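Local structure of interpain A (Prevotella intermedia, 3BB7) at residues Glu34-Ser39 with Tyr293-Leu298; Ile75-Ser80 with Asp272-Ala277; His138-Pro143 with Val150-Asp155; Met98-Leu103 with Asn180-Leu185. The protein probably acts as a cysteine protease of the peptidase C10 family, seen here as the precursor form in which a Spi-inhibitor-like pro-region precedes the protease part. The protein carries 1 engineered substitution. One frame throughout, in Å; residues are numbered along the deposited sequence.

Interaction 1: residues Glu34-Ser39 with Tyr293-Leu298; sequences ELLGVS and YYKIDL
Val38 and Tyr293 form the antiparallel hydrogen-bonded pair that continues the protease sheet into the pro-region: strand 35-39 lies next to strand 292-294. Both backbone partners are satisfied within the pair, Val38 N giving its proton to Tyr293 O at 2.8 Å and Tyr293 N giving its own to Val38 O at 2.9 Å. A third bond, from Lys295 N to Leu36 O (2.9 Å), follows past the non-hydrogen-bonded pair Gly37-Tyr294, and Lys295 O accepts from Trp54 NE1. Tyr293 O also takes a CA-H contact from Gly37 CA at 3.2 Å. Leu36 and Gly37 both face Val25, a classic beta bulge.

The Tyr294 ring brings CD1 to Gly37 CA at 3.8 Å, while its hydroxyl bonds to Val290 O; Ser39 OG is likewise occupied, by Asp291 O and Ser41 N. Lys295 lays its aliphatic chain along the backbone of strand 35-39, with CE 3.2 Å from Leu35 O. A bend at the last torsion (chi4 -88°) swings NZ toward Asp297 OD2, a long ion pair, and that carboxylate oxygen also accepts from Ile75 N. The Leu36 and Leu298 side chains cross at about a right angle, CD2 to CD2 at 4.1 Å.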
loop_
_atom_site.group_PDB
_atom_site.type_symbol
_atom_site.label_atom_id
_atom_site.label_comp_id
_atom_site.label_asym_id
_atom_site.label_seq_id
_atom_site.Cartn_x
_atom_site.Cartn_y
_atom_site.Cartn_z
ATOM N N GLU A 34 22.313 4.454 -6.863
ATOM C CA GLU A 34 22.379 5.543 -5.911
ATOM C C GLU A 34 20.978 5.996 -5.469
ATOM O O GLU A 34 20.693 6.092 -4.290
ATOM C CB GLU A 34 23.118 6.710 -6.531
ATOM C CG GLU A 34 23.391 7.812 -5.522
ATOM C CD GLU A 34 24.200 8.968 -6.063
ATOM O OE1 GLU A 34 23.942 9.454 -7.200
ATOM O OE2 GLU A 34 25.087 9.415 -5.304
ATOM N N LEU A 35 20.111 6.327 -6.409
ATOM C CA LEU A 35 18.809 6.828 -5.997
ATOM C C LEU A 35 17.859 5.668 -5.742
ATOM O O LEU A 35 17.582 4.871 -6.655
ATOM C CB LEU A 35 18.232 7.776 -7.042
ATOM C CG LEU A 35 16.887 8.280 -6.500
ATOM C CD1 LEU A 35 16.932 9.701 -6.087
ATOM C CD2 LEU A 35 15.741 7.988 -7.422
ATOM N N LEU A 36 17.349 5.598 -4.515
ATOM C CA LEU A 36 16.428 4.507 -4.103
ATOM C C LEU A 36 14.975 4.959 -4.106
ATOM O O LEU A 36 14.071 4.146 -4.285
ATOM C CB LEU A 36 16.810 3.996 -2.714
ATOM C CG LEU A 36 18.284 3.555 -2.581
ATOM C CD1 LEU A 36 18.626 3.298 -1.129
ATOM C CD2 LEU A 36 18.502 2.292 -3.402
ATOM N N GLY A 37 14.749 6.249 -3.873
ATOM C CA GLY A 37 13.400 6.790 -3.812
ATOM C C GLY A 37 13.416 8.283 -3.882
ATOM O O GLY A 37 14.421 8.936 -3.577
ATOM N N VAL A 38 12.300 8.845 -4.284
ATOM C CA VAL A 38 12.207 10.290 -4.466
ATOM C C VAL A 38 10.772 10.742 -4.299
ATOM O O VAL A 38 9.877 10.103 -4.796
ATOM C CB VAL A 38 12.812 10.767 -5.835
ATOM C CG1 VAL A 38 12.170 10.058 -7.037
ATOM C CG2 VAL A 38 12.786 12.329 -5.971
ATOM N N SER A 39 10.575 11.861 -3.623
ATOM C CA SER A 39 9.234 12.397 -3.364
ATOM C C SER A 39 9.231 13.881 -3.635
ATOM O O SER A 39 10.253 14.545 -3.415
ATOM C CB SER A 39 8.848 12.144 -1.914
ATOM O OG SER A 39 7.577 12.684 -1.620
ATOM N N TYR A 293 8.028 8.046 -5.597
ATOM C CA TYR A 293 8.510 6.941 -6.436
ATOM C C TYR A 293 9.642 6.229 -5.734
ATOM O O TYR A 293 10.590 6.854 -5.243
ATOM C CB TYR A 293 8.979 7.489 -7.769
ATOM C CG TYR A 293 7.856 7.814 -8.742
ATOM C CD1 TYR A 293 7.604 6.994 -9.841
ATOM C CD2 TYR A 293 7.032 8.908 -8.540
ATOM C CE1 TYR A 293 6.592 7.315 -10.752
ATOM C CE2 TYR A 293 6.012 9.238 -9.448
ATOM C CZ TYR A 293 5.782 8.412 -10.529
ATOM O OH TYR A 293 4.790 8.758 -11.428
ATOM N N TYR A 294 9.549 4.909 -5.698
ATOM C CA TYR A 294 10.470 4.079 -4.922
ATOM C C TYR A 294 10.904 2.844 -5.678
ATOM O O TYR A 294 10.139 2.290 -6.459
ATOM C CB TYR A 294 9.767 3.656 -3.613
ATOM C CG TYR A 294 9.536 4.855 -2.700
ATOM C CD1 TYR A 294 10.534 5.266 -1.814
ATOM C CD2 TYR A 294 8.344 5.592 -2.737
ATOM C CE1 TYR A 294 10.383 6.385 -1.012
ATOM C CE2 TYR A 294 8.168 6.732 -1.893
ATOM C CZ TYR A 294 9.202 7.094 -1.024
ATOM O OH TYR A 294 9.109 8.209 -0.217
ATOM N N LYS A 295 12.114 2.388 -5.429
ATOM C CA LYS A 295 12.564 1.129 -6.030
ATOM C C LYS A 295 11.965 -0.090 -5.345
ATOM O O LYS A 295 11.999 -0.229 -4.113
ATOM C CB LYS A 295 14.090 1.055 -5.968
ATOM C CG LYS A 295 14.755 1.982 -6.998
ATOM C CD LYS A 295 16.214 1.693 -7.153
ATOM C CE LYS A 295 16.757 2.335 -8.423
ATOM N NZ LYS A 295 16.624 1.469 -9.630
ATOM N N ILE A 296 11.436 -0.992 -6.154
ATOM C CA ILE A 296 11.089 -2.333 -5.678
ATOM C C ILE A 296 11.791 -3.437 -6.494
ATOM O O ILE A 296 11.858 -4.587 -6.043
ATOM C CB ILE A 296 9.576 -2.634 -5.604
ATOM C CG1 ILE A 296 8.965 -2.634 -7.005
ATOM C CG2 ILE A 296 8.878 -1.655 -4.613
ATOM C CD1 ILE A 296 7.571 -3.286 -7.082
ATOM N N ASP A 297 12.315 -3.108 -7.671
ATOM C CA ASP A 297 12.960 -4.158 -8.467
ATOM C C ASP A 297 14.059 -4.887 -7.701
ATOM O O ASP A 297 14.164 -6.117 -7.749
ATOM C CB ASP A 297 13.490 -3.618 -9.809
ATOM C CG ASP A 297 14.367 -2.374 -9.677
ATOM O OD1 ASP A 297 14.620 -1.856 -8.561
ATOM O OD2 ASP A 297 14.834 -1.895 -10.741
ATOM N N LEU A 298 14.834 -4.131 -6.939
ATOM C CA LEU A 298 15.960 -4.695 -6.195
ATOM C C LEU A 298 15.554 -5.424 -4.910
ATOM O O LEU A 298 16.427 -5.947 -4.202
ATOM C CB LEU A 298 16.982 -3.599 -5.889
ATOM C CG LEU A 298 16.513 -2.207 -5.481
ATOM C CD1 LEU A 298 15.566 -2.195 -4.310
ATOM C CD2 LEU A 298 17.733 -1.311 -5.182
#

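Interaction 2: residues Ile75-Ser80 with Asp272-Ala277; sequences IKPDPS and DGYNKA
A water approaches Lys276 O to 2.7 Å, the shortest polar contact between the two segments, and stands 3.1 Å from Pro77 O. It can link the two backbones, though other acceptors compete for its protons. Pro77 CD, 3.4 Å from Lys276 O, and the CB and CD of Lys76 are van der Waals neighbours that crowd the same oxygen. The setting is a strand end: strand 267-274 of the protease sheet runs out into the loop 275-277, and the irregular segment after helix 49-68 lies against that exit.

Pro77 makes the main apolar contact. Its ring slides past the Tyr274 side chain, CB meeting CE2 at 3.6 Å, and its CG rests against Asn275 O at the same 3.6 Å. Tyr274 holds its CG between its own backbone N and carbonyl carbon (chi1 60°), which sends the ring toward the proline. The hydroxyl at the far end bonds to Ala83 O and Thr246 OG1, and Phe242 of helix 234-246 touches both Tyr274 and Pro77, so this apolar patch continues into that helix.

An Asx turn at Asp78, internal to 75-80, folds the chain just past the proline. On its other side Lys76 is extended beyond CG and lies along Ala277, with CG 3.7 Å from Ala277 O.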
loop_
_atom_site.group_PDB
_atom_site.type_symbol
_atom_site.label_atom_id
_atom_site.label_comp_id
_atom_site.label_asym_id
_atom_site.label_seq_id
_atom_site.Cartn_x
_atom_site.Cartn_y
_atom_site.Cartn_z
ATOM N N ILE A 75 15.854 -2.880 -13.154
ATOM C CA ILE A 75 14.961 -3.354 -14.214
ATOM C C ILE A 75 14.111 -2.172 -14.631
ATOM O O ILE A 75 13.425 -1.554 -13.779
ATOM C CB ILE A 75 14.079 -4.505 -13.697
ATOM C CG1 ILE A 75 14.935 -5.699 -13.279
ATOM C CG2 ILE A 75 13.070 -4.928 -14.756
ATOM C CD1 ILE A 75 14.148 -6.759 -12.526
ATOM N N LYS A 76 14.134 -1.868 -15.927
ATOM C CA LYS A 76 13.411 -0.729 -16.502
ATOM C C LYS A 76 12.351 -1.268 -17.453
ATOM O O LYS A 76 12.569 -2.315 -18.096
ATOM C CB LYS A 76 14.385 0.189 -17.246
ATOM C CG LYS A 76 15.414 0.835 -16.333
ATOM C CD LYS A 76 16.129 1.939 -17.032
ATOM C CE LYS A 76 17.241 2.502 -16.194
ATOM N NZ LYS A 76 17.900 3.696 -16.807
ATOM N N PRO A 77 11.203 -0.574 -17.551
ATOM C CA PRO A 77 10.129 -1.044 -18.433
ATOM C C PRO A 77 10.545 -0.938 -19.902
ATOM O O PRO A 77 11.014 0.128 -20.339
ATOM C CB PRO A 77 8.983 -0.071 -18.130
ATOM C CG PRO A 77 9.658 1.176 -17.599
ATOM C CD PRO A 77 10.832 0.662 -16.838
ATOM N N ASP A 78 10.354 -2.018 -20.662
ATOM C CA ASP A 78 10.688 -2.031 -22.091
ATOM C C ASP A 78 9.585 -1.307 -22.848
ATOM O O ASP A 78 8.473 -1.796 -22.878
ATOM C CB ASP A 78 10.763 -3.491 -22.536
ATOM C CG ASP A 78 11.178 -3.656 -23.993
ATOM O OD1 ASP A 78 11.552 -4.789 -24.354
ATOM O OD2 ASP A 78 11.148 -2.687 -24.772
ATOM N N PRO A 79 9.880 -0.142 -23.456
ATOM C CA PRO A 79 8.807 0.599 -24.115
ATOM C C PRO A 79 8.263 -0.067 -25.376
ATOM O O PRO A 79 7.282 0.424 -25.941
ATOM C CB PRO A 79 9.450 1.963 -24.420
ATOM C CG PRO A 79 10.880 1.693 -24.489
ATOM C CD PRO A 79 11.174 0.569 -23.558
ATOM N N SER A 80 8.888 -1.158 -25.818
ATOM C CA SER A 80 8.339 -1.948 -26.924
ATOM C C SER A 80 7.274 -2.929 -26.442
ATOM O O SER A 80 6.535 -3.485 -27.254
ATOM C CB SER A 80 9.456 -2.695 -27.681
ATOM O OG SER A 80 9.877 -3.858 -26.981
ATOM N N ASP A 272 0.717 2.697 -8.013
ATOM C CA ASP A 272 -0.180 3.365 -8.933
ATOM C C ASP A 272 0.515 4.053 -10.091
ATOM O O ASP A 272 -0.050 4.938 -10.726
ATOM C CB ASP A 272 -1.131 4.317 -8.193
ATOM C CG ASP A 272 -0.447 5.514 -7.606
ATOM O OD1 ASP A 272 -1.179 6.473 -7.261
ATOM O OD2 ASP A 272 0.810 5.529 -7.486
ATOM N N GLY A 273 1.716 3.586 -10.419
ATOM C CA GLY A 273 2.411 4.111 -11.617
ATOM C C GLY A 273 3.844 3.612 -11.606
ATOM O O GLY A 273 4.273 2.905 -10.673
ATOM N N TYR A 274 4.609 4.041 -12.602
ATOM C CA TYR A 274 6.043 3.769 -12.659
ATOM C C TYR A 274 6.676 4.765 -13.592
ATOM O O TYR A 274 5.993 5.348 -14.442
ATOM C CB TYR A 274 6.354 2.346 -13.121
ATOM C CG TYR A 274 5.850 1.942 -14.497
ATOM C CD1 TYR A 274 4.644 1.269 -14.655
ATOM C CD2 TYR A 274 6.592 2.226 -15.646
ATOM C CE1 TYR A 274 4.200 0.901 -15.910
ATOM C CE2 TYR A 274 6.151 1.857 -16.902
ATOM C CZ TYR A 274 4.964 1.167 -17.022
ATOM O OH TYR A 274 4.520 0.790 -18.261
ATOM N N ASN A 275 7.975 4.977 -13.405
ATOM C CA ASN A 275 8.692 5.896 -14.284
ATOM C C ASN A 275 9.587 5.134 -15.258
ATOM O O ASN A 275 9.645 3.890 -15.235
ATOM C CB ASN A 275 9.418 7.024 -13.501
ATOM C CG ASN A 275 10.617 6.556 -12.689
ATOM O OD1 ASN A 275 11.099 5.434 -12.829
ATOM N ND2 ASN A 275 11.104 7.442 -11.802
ATOM N N LYS A 276 10.269 5.871 -16.135
ATOM C CA LYS A 276 11.104 5.244 -17.147
ATOM C C LYS A 276 12.266 4.437 -16.585
ATOM O O LYS A 276 12.733 3.503 -17.220
ATOM C CB LYS A 276 11.627 6.310 -18.105
ATOM C CG LYS A 276 10.541 6.916 -18.903
ATOM C CD LYS A 276 11.156 7.894 -19.886
ATOM C CE LYS A 276 10.120 8.475 -20.814
ATOM N NZ LYS A 276 10.736 9.616 -21.602
ATOM N N ALA A 277 12.744 4.812 -15.395
ATOM C CA ALA A 277 13.817 4.107 -14.759
ATOM C C ALA A 277 13.335 2.939 -13.890
ATOM O O ALA A 277 14.141 2.286 -13.228
ATOM C CB ALA A 277 14.616 5.088 -13.938
HETATM O O HOH W 1 12.481 2.754 -19.806
#

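Interaction 3: residues His138-Pro143 with Val150-Asp155; sequences HTVHYP and VAISAD
Strands 138-142 and 150-154 run antiparallel, their directions 151° apart, as the two arms of a beta hairpin that forms a two-stranded sheet of its own in the protease part. Three hydrogen-bonded pairs, His138-Ala154, Val140-Ile152 and Tyr142-Val150, supply six backbone bonds. Ile152 N lies 2.8 Å from Val140 O. The longest of the six, from His138 N to Ala154 O, measures 3.1 Å. At the pairs between them, CA-H groups lean on carbonyls; His141 CA comes 3.2 Å from Val150 O.

One face carries Thr139, His141, Ala151 and Ser153. Thr139 OG1 and Ser153 OG are hydrogen-bonded across the strands at 2.7 Å, with either able to be the donor. Each oxygen stands beside its own backbone N (chi1 -62° in Thr139, -60° in Ser153), which leaves the threonine methyl CG2 directed along the sheet to Ala151 CB at 3.8 Å. The His141 ring comes obliquely to the neighbouring strand, CD2 3.9 Å from Ala151 CA.

His138, Val140, Tyr142, Val150, Ile152 and Ala154 make the other face, aliphatic in its middle. Ile152 CB meets Val140 CG2 at 4.1 Å and its CD1 reaches back to Tyr142 CB at 3.9 Å. Leu187 and Val191 of helix 176-192 pack against Ile152, and His138 NE2 bonds to Glu194 OE2.

The two faces thus differ in chemistry: the hydroxyl pair lies on the side with the exposed Ala151 and Ser153, while Ile152 and Ala154, with His138, rest on helix 176-192 and Val140 turns to Glu194 and Tyr197.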
loop_
_atom_site.group_PDB
_atom_site.type_symbol
_atom_site.label_atom_id
_atom_site.label_comp_id
_atom_site.label_asym_id
_atom_site.label_seq_id
_atom_site.Cartn_x
_atom_site.Cartn_y
_atom_site.Cartn_z
ATOM N N HIS A 138 -20.877 -10.175 6.187
ATOM C CA HIS A 138 -19.885 -10.894 6.969
ATOM C C HIS A 138 -19.586 -10.130 8.241
ATOM O O HIS A 138 -19.765 -8.923 8.306
ATOM C CB HIS A 138 -18.591 -11.064 6.164
ATOM C CG HIS A 138 -17.575 -11.972 6.794
ATOM N ND1 HIS A 138 -17.838 -13.285 7.117
ATOM C CD2 HIS A 138 -16.262 -11.768 7.081
ATOM C CE1 HIS A 138 -16.737 -13.841 7.609
ATOM N NE2 HIS A 138 -15.768 -12.944 7.592
ATOM N N THR A 139 -19.100 -10.869 9.240
ATOM C CA THR A 139 -18.756 -10.322 10.539
ATOM C C THR A 139 -17.385 -10.839 10.962
ATOM O O THR A 139 -17.074 -12.028 10.736
ATOM C CB THR A 139 -19.830 -10.749 11.569
ATOM O OG1 THR A 139 -21.094 -10.208 11.174
ATOM C CG2 THR A 139 -19.500 -10.245 12.978
ATOM N N VAL A 140 -16.537 -9.948 11.493
ATOM C CA VAL A 140 -15.363 -10.377 12.261
ATOM C C VAL A 140 -15.528 -9.888 13.699
ATOM O O VAL A 140 -16.509 -9.194 14.026
ATOM C CB VAL A 140 -14.057 -9.869 11.636
ATOM C CG1 VAL A 140 -13.944 -10.326 10.175
ATOM C CG2 VAL A 140 -13.932 -8.332 11.721
ATOM N N HIS A 141 -14.617 -10.274 14.585
ATOM C CA HIS A 141 -14.768 -9.957 16.013
ATOM C C HIS A 141 -13.539 -9.258 16.537
ATOM O O HIS A 141 -12.426 -9.433 16.004
ATOM C CB HIS A 141 -15.081 -11.234 16.821
ATOM C CG HIS A 141 -16.428 -11.803 16.491
ATOM N ND1 HIS A 141 -16.631 -12.700 15.459
ATOM C CD2 HIS A 141 -17.658 -11.531 16.998
ATOM C CE1 HIS A 141 -17.924 -12.976 15.362
ATOM N NE2 HIS A 141 -18.566 -12.294 16.295
ATOM N N TYR A 142 -13.734 -8.496 17.618
ATOM C CA TYR A 142 -12.634 -7.863 18.332
ATOM C C TYR A 142 -12.686 -8.284 19.791
ATOM O O TYR A 142 -13.679 -8.032 20.472
ATOM C CB TYR A 142 -12.694 -6.337 18.223
ATOM C CG TYR A 142 -11.592 -5.709 19.048
ATOM C CD1 TYR A 142 -10.247 -5.824 18.660
ATOM C CD2 TYR A 142 -11.884 -5.023 20.223
ATOM C CE1 TYR A 142 -9.213 -5.286 19.435
ATOM C CE2 TYR A 142 -10.867 -4.471 21.000
ATOM C CZ TYR A 142 -9.534 -4.603 20.605
ATOM O OH TYR A 142 -8.521 -4.055 21.358
ATOM N N PRO A 143 -11.623 -8.930 20.293
ATOM C CA PRO A 143 -10.387 -9.289 19.581
ATOM C C PRO A 143 -10.637 -10.405 18.585
ATOM O O PRO A 143 -11.606 -11.190 18.752
ATOM C CB PRO A 143 -9.501 -9.784 20.715
ATOM C CG PRO A 143 -10.470 -10.361 21.685
ATOM C CD PRO A 143 -11.603 -9.406 21.690
ATOM N N VAL A 150 -16.532 -8.567 20.362
ATOM C CA VAL A 150 -17.371 -7.483 19.807
ATOM C C VAL A 150 -17.502 -7.686 18.303
ATOM O O VAL A 150 -16.480 -7.759 17.589
ATOM C CB VAL A 150 -16.773 -6.072 20.142
ATOM C CG1 VAL A 150 -17.493 -4.971 19.390
ATOM C CG2 VAL A 150 -16.846 -5.803 21.610
ATOM N N ALA A 151 -18.740 -7.706 17.794
ATOM C CA ALA A 151 -18.984 -7.936 16.365
ATOM C C ALA A 151 -18.724 -6.696 15.555
ATOM O O ALA A 151 -19.205 -5.615 15.890
ATOM C CB ALA A 151 -20.448 -8.407 16.140
ATOM N N ILE A 152 -18.000 -6.873 14.462
ATOM C CA ILE A 152 -17.777 -5.800 13.494
ATOM C C ILE A 152 -18.288 -6.357 12.164
ATOM O O ILE A 152 -17.701 -7.273 11.598
ATOM C CB ILE A 152 -16.284 -5.428 13.408
ATOM C CG1 ILE A 152 -15.782 -4.900 14.778
ATOM C CG2 ILE A 152 -16.058 -4.423 12.268
ATOM C CD1 ILE A 152 -14.259 -4.914 14.920
ATOM N N SER A 153 -19.405 -5.805 11.678
ATOM C CA SER A 153 -20.150 -6.406 10.571
ATOM C C SER A 153 -20.247 -5.480 9.373
ATOM O O SER A 153 -20.256 -4.257 9.527
ATOM C CB SER A 153 -21.563 -6.755 11.046
ATOM O OG SER A 153 -21.480 -7.672 12.127
ATOM N N ALA A 154 -20.374 -6.078 8.190
ATOM C CA ALA A 154 -20.608 -5.336 6.971
ATOM C C ALA A 154 -21.725 -6.020 6.177
ATOM O O ALA A 154 -21.661 -7.236 5.923
ATOM C CB ALA A 154 -19.339 -5.339 6.162
ATOM N N ASP A 155 -22.745 -5.256 5.804
ATOM C CA ASP A 155 -23.801 -5.764 4.920
ATOM C C ASP A 155 -23.520 -5.252 3.521
ATOM O O ASP A 155 -24.083 -4.242 3.066
ATOM C CB ASP A 155 -25.167 -5.288 5.410
ATOM C CG ASP A 155 -26.303 -5.829 4.563
ATOM O OD1 ASP A 155 -26.021 -6.577 3.581
ATOM O OD2 ASP A 155 -27.477 -5.480 4.878
#

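Interaction 4: residues Met98-Leu103 with Asn180-Leu185; sequences MPYNKL and NAVATL
Ala183 packs against the type I beta turn Pro99-Lys102, its CB 3.5 Å from Pro99 O and its CA-H directed at Tyr100 O, 3.5 Å from CA. With only a methyl in between, helix 176-192 comes close to the turn's backbone. A water completes the join, giving protons to Tyr100 O and Ala183 O and accepting from Leu103 N, so three backbone groups of the two segments meet in one molecule.

Side chains flank this core. Val182 CG2 meets the Tyr100 ring at its edge, in the ring plane, 3.8 Å from CD2. Leu103 sets CG 3.9 Å from Ala183 CB and crosses Thr184 obliquely. Lys102, with CG anti to its backbone N (chi1 -179°) and the chain extended beyond, carries NZ to Asn180 OD1 for a weak hydrogen bond of 3.1 Å; a second water accepts from Asn180 ND2 and, weakly, from the same NZ. Glu176 OE1 is a long, weak ion partner of that NZ.

Behind these contacts, Thr184 OG1 bonds back to Asn180 O at 2.8 Å, from the opposite face of that carbonyl to Thr184 N. Trp94 and Tyr170 both meet the Tyr100 ring, whose side chain is about 11 Å from that of Ala116, the engineered residue at the predicted nucleophile position.

The direct polar links at Lys102 being weak, the turn is probably held on the helix mainly by close apolar packing and by the water shared among backbone groups.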
loop_
_atom_site.group_PDB
_atom_site.type_symbol
_atom_site.label_atom_id
_atom_site.label_comp_id
_atom_site.label_asym_id
_atom_site.label_seq_id
_atom_site.Cartn_x
_atom_site.Cartn_y
_atom_site.Cartn_z
ATOM N N MET A 98 -8.947 8.791 12.090
ATOM C CA MET A 98 -10.183 9.520 11.771
ATOM C C MET A 98 -10.070 10.314 10.470
ATOM O O MET A 98 -9.028 10.900 10.205
ATOM C CB MET A 98 -10.625 10.407 12.945
ATOM C CG MET A 98 -11.160 9.575 14.096
ATOM S SD MET A 98 -12.770 8.799 13.760
ATOM C CE MET A 98 -13.823 10.256 13.613
ATOM N N PRO A 99 -11.137 10.345 9.666
ATOM C CA PRO A 99 -12.437 9.708 9.858
ATOM C C PRO A 99 -12.557 8.305 9.258
ATOM O O PRO A 99 -13.642 7.697 9.318
ATOM C CB PRO A 99 -13.379 10.643 9.100
ATOM C CG PRO A 99 -12.506 11.116 7.933
ATOM C CD PRO A 99 -11.107 11.188 8.453
ATOM N N TYR A 100 -11.467 7.796 8.681
ATOM C CA TYR A 100 -11.484 6.492 8.015
ATOM C C TYR A 100 -11.986 5.391 8.919
ATOM O O TYR A 100 -12.645 4.457 8.436
ATOM C CB TYR A 100 -10.076 6.165 7.523
ATOM C CG TYR A 100 -9.469 7.330 6.737
ATOM C CD1 TYR A 100 -8.444 8.127 7.282
ATOM C CD2 TYR A 100 -9.962 7.674 5.459
ATOM C CE1 TYR A 100 -7.916 9.231 6.556
ATOM C CE2 TYR A 100 -9.419 8.744 4.745
ATOM C CZ TYR A 100 -8.426 9.525 5.306
ATOM O OH TYR A 100 -7.939 10.549 4.525
ATOM N N ASN A 101 -11.643 5.494 10.215
ATOM C CA ASN A 101 -12.014 4.464 11.192
ATOM C C ASN A 101 -13.255 4.806 12.012
ATOM O O ASN A 101 -13.499 4.159 13.044
ATOM C CB ASN A 101 -10.834 4.177 12.142
ATOM C CG ASN A 101 -10.516 5.368 13.067
ATOM O OD1 ASN A 101 -10.977 6.480 12.817
ATOM N ND2 ASN A 101 -9.737 5.123 14.145
ATOM N N LYS A 102 -14.035 5.796 11.581
ATOM C CA LYS A 102 -15.197 6.308 12.357
ATOM C C LYS A 102 -16.168 5.226 12.781
ATOM O O LYS A 102 -16.788 5.314 13.856
ATOM C CB LYS A 102 -15.955 7.378 11.510
ATOM C CG LYS A 102 -17.173 8.056 12.127
ATOM C CD LYS A 102 -17.627 9.224 11.243
ATOM C CE LYS A 102 -19.036 9.595 11.593
ATOM N NZ LYS A 102 -19.477 10.800 10.850
ATOM N N LEU A 103 -16.354 4.221 11.929
ATOM C CA LEU A 103 -17.371 3.214 12.213
ATOM C C LEU A 103 -16.869 2.019 13.039
ATOM O O LEU A 103 -17.656 1.109 13.345
ATOM C CB LEU A 103 -18.010 2.722 10.916
ATOM C CG LEU A 103 -18.718 3.815 10.129
ATOM C CD1 LEU A 103 -19.258 3.294 8.809
ATOM C CD2 LEU A 103 -19.853 4.460 10.937
ATOM N N ASN A 180 -18.658 9.604 6.430
ATOM C CA ASN A 180 -19.356 8.319 6.412
ATOM C C ASN A 180 -19.121 7.501 5.132
ATOM O O ASN A 180 -19.065 6.268 5.156
ATOM C CB ASN A 180 -20.831 8.558 6.661
ATOM C CG ASN A 180 -21.109 8.877 8.120
ATOM O OD1 ASN A 180 -20.336 8.488 9.000
ATOM N ND2 ASN A 180 -22.205 9.549 8.380
ATOM N N ALA A 181 -19.019 8.198 4.003
ATOM C CA ALA A 181 -18.778 7.529 2.732
ATOM C C ALA A 181 -17.511 6.733 2.802
ATOM O O ALA A 181 -17.512 5.546 2.494
ATOM C CB ALA A 181 -18.702 8.527 1.608
ATOM N N VAL A 182 -16.412 7.392 3.189
ATOM C CA VAL A 182 -15.144 6.698 3.217
ATOM C C VAL A 182 -15.063 5.691 4.376
ATOM O O VAL A 182 -14.442 4.626 4.205
ATOM C CB VAL A 182 -13.925 7.674 3.183
ATOM C CG1 VAL A 182 -13.736 8.428 4.507
ATOM C CG2 VAL A 182 -12.664 6.924 2.832
ATOM N N ALA A 183 -15.672 6.013 5.528
ATOM C CA ALA A 183 -15.616 5.110 6.678
ATOM C C ALA A 183 -16.329 3.795 6.389
ATOM O O ALA A 183 -15.893 2.760 6.854
ATOM C CB ALA A 183 -16.225 5.769 7.893
ATOM N N THR A 184 -17.453 3.854 5.657
ATOM C CA THR A 184 -18.181 2.647 5.272
ATOM C C THR A 184 -17.294 1.774 4.389
ATOM O O THR A 184 -17.190 0.573 4.629
ATOM C CB THR A 184 -19.468 3.035 4.535
ATOM O OG1 THR A 184 -20.315 3.775 5.436
ATOM C CG2 THR A 184 -20.184 1.798 4.029
ATOM N N LEU A 185 -16.668 2.380 3.373
ATOM C CA LEU A 185 -15.791 1.649 2.472
ATOM C C LEU A 185 -14.606 1.008 3.224
ATOM O O LEU A 185 -14.286 -0.168 3.014
ATOM C CB LEU A 185 -15.310 2.578 1.347
ATOM C CG LEU A 185 -14.359 1.957 0.316
ATOM C CD1 LEU A 185 -15.069 0.795 -0.455
ATOM C CD2 LEU A 185 -13.855 2.994 -0.656
HETATM O O HOH W 2 -14.827 3.043 9.562
HETATM O O HOH W 3 -22.473 9.776 11.503
#

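From the N terminus, the chain opens interaction 1 at 34-39 in the pro-region, then interaction 2 at 75-80, interaction 4 at 98-103 and interaction 3 at 138-143. They close in reverse order, at 150-155, 180-185, 272-277 and 293-298, so each nests inside the next and none cross. Interaction 4 joins a turn to helix 176-192, and the hairpin of interaction 3 packs on the same helix, the two centres about 15 Å apart. Interactions 1 and 2 lie on the other side of the chain's centre, and both reach the long sheet shared by pro-region and protease part; there they touch, Tyr293 CE1 packing 3.8 Å from Asn275 N. Interaction 1 closes the outermost loop.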